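Local coordinates for mercuric reductase (Metallosphaera sedula, PDB 4YWO), which probably reduces mercuric ion to elemental mercury with electrons from NADPH, working as a homodimeric FAD-dependent enzyme of the pyridine nucleotide-disulphide oxidoreductase family, at residues A[390-394]-A[443-448]. Sequence-based numbering, arbitrary orientation.
Sequences FVKMV and SLRLVA
Ser443 OG, hydrogen-bonded to Ile440 O just before the helix, also carries a van der Waals contact from the strand: Val391 CG2 lies 3.4 Å from Ser443 OG, with Ser443 CB close behind. The pair marks one end of a helix-on-sheet contact in the dimerisation domain, where helix 442-449 packs against one face of the antiparallel sheet. Segment 390-394 belongs to an inner strand, hydrogen-bonded through its backbone to strands 368-374 and 399-407. The segment axes approach to 8.4 Å and cross at -56°. Val391 and Met393 supply nearly all the strand's contact because their CB atoms face the helix, whereas that of Lys392, between them, points away.

Val447 is the helix residue that touches both. Its chi1 of 72° turns CG1 toward the two partners, 4.0 Å from Val391 CG1 and 3.6 Å from Met393 CE, with Met393 CB also in contact. The other branch, CG2, rests against the backbone oxygen, 3.6 Å from Val391 O. Val391 CG1 also touches Leu444 CD2, although the CB of that leucine is directed away from the strand; Leu444 packs further on Val403 of the adjoining strand.

Met393 is extended as far as SD, which brings the sulfur beside Ala448, 4.3 Å from Ala448 CB. The bend at chi3 (-79°) then turns the terminal methyl back toward Val447 CG1 and the preceding turn. All six touching residues are buried, consistent with a predominantly apolar interface. At the end of the bent chain, Met393 CE lies 3.6 Å from Leu444 O, the carbonyl that accepts the helical hydrogen bond from Ala448 N.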
# COMPACT_ATOMS: atom_id res chain seq x y z
N PHE A 390 2.90 -6.81 13.01
CA PHE A 390 1.56 -6.83 13.50
C PHE A 390 0.72 -5.71 12.97
O PHE A 390 1.23 -4.72 12.42
CB PHE A 390 1.52 -6.77 15.06
CG PHE A 390 1.95 -5.43 15.61
CD1 PHE A 390 1.05 -4.37 15.73
CD2 PHE A 390 3.30 -5.13 15.75
CE1 PHE A 390 1.50 -3.10 16.12
CE2 PHE A 390 3.74 -3.88 16.15
CZ PHE A 390 2.86 -2.85 16.31
N VAL A 391 -0.58 -5.84 13.16
CA VAL A 391 -1.53 -4.72 12.91
C VAL A 391 -2.39 -4.59 14.18
O VAL A 391 -2.99 -5.59 14.64
CB VAL A 391 -2.39 -4.89 11.64
CG1 VAL A 391 -3.23 -3.68 11.45
CG2 VAL A 391 -1.48 -5.03 10.50
N LYS A 392 -2.44 -3.38 14.74
CA LYS A 392 -3.26 -3.12 15.95
C LYS A 392 -4.30 -2.08 15.60
O LYS A 392 -4.00 -1.05 14.97
CB LYS A 392 -2.41 -2.58 17.05
CG LYS A 392 -3.10 -2.37 18.38
CD LYS A 392 -2.00 -2.09 19.45
CE LYS A 392 -2.59 -2.12 20.81
NZ LYS A 392 -1.52 -1.89 21.84
N MET A 393 -5.53 -2.33 15.99
CA MET A 393 -6.67 -1.46 15.71
C MET A 393 -7.36 -1.09 16.99
O MET A 393 -7.51 -1.97 17.87
CB MET A 393 -7.61 -2.11 14.70
CG MET A 393 -8.86 -1.28 14.25
SD MET A 393 -9.80 -2.07 12.97
CE MET A 393 -8.78 -1.68 11.56
N VAL A 394 -7.69 0.18 17.15
CA VAL A 394 -8.31 0.69 18.36
C VAL A 394 -9.62 1.36 18.02
O VAL A 394 -9.69 2.14 17.07
CB VAL A 394 -7.42 1.72 19.04
CG1 VAL A 394 -8.04 2.25 20.32
CG2 VAL A 394 -5.98 1.26 19.27
N SER A 443 -4.75 -6.98 5.77
CA SER A 443 -4.59 -7.04 7.25
C SER A 443 -5.48 -6.04 7.98
O SER A 443 -5.90 -6.32 9.11
CB SER A 443 -3.15 -6.83 7.67
OG SER A 443 -2.75 -5.52 7.34
N LEU A 444 -5.88 -4.93 7.37
CA LEU A 444 -6.83 -3.98 8.00
C LEU A 444 -8.20 -4.63 8.18
O LEU A 444 -8.82 -4.45 9.20
CB LEU A 444 -6.96 -2.70 7.16
CG LEU A 444 -5.64 -1.92 7.12
CD1 LEU A 444 -5.79 -0.77 6.14
CD2 LEU A 444 -5.32 -1.31 8.47
N ARG A 445 -8.62 -5.43 7.21
CA ARG A 445 -9.91 -6.10 7.34
C ARG A 445 -9.76 -7.31 8.27
O ARG A 445 -10.65 -7.57 9.05
CB ARG A 445 -10.43 -6.49 5.93
CG ARG A 445 -11.74 -7.30 5.93
CD ARG A 445 -12.36 -7.40 4.51
NE ARG A 445 -13.62 -8.11 4.63
CZ ARG A 445 -13.72 -9.41 4.81
NH1 ARG A 445 -12.64 -10.20 4.87
NH2 ARG A 445 -14.94 -9.89 4.94
N LEU A 446 -8.61 -7.99 8.27
CA LEU A 446 -8.44 -9.13 9.15
C LEU A 446 -8.41 -8.74 10.56
O LEU A 446 -9.03 -9.46 11.46
CB LEU A 446 -7.16 -9.88 8.79
CG LEU A 446 -7.12 -10.55 7.41
CD1 LEU A 446 -5.72 -11.00 7.07
CD2 LEU A 446 -8.17 -11.68 7.38
N VAL A 447 -7.78 -7.63 10.90
CA VAL A 447 -7.86 -7.21 12.28
C VAL A 447 -9.24 -6.74 12.68
O VAL A 447 -9.66 -6.89 13.84
CB VAL A 447 -6.75 -6.16 12.65
CG1 VAL A 447 -6.99 -4.81 12.05
CG2 VAL A 447 -6.50 -6.05 14.15
N ALA A 448 -9.98 -6.13 11.77
CA ALA A 448 -11.42 -5.78 12.01
C ALA A 448 -12.22 -7.07 12.36
O ALA A 448 -13.10 -7.00 13.31
CB ALA A 448 -12.00 -5.09 10.76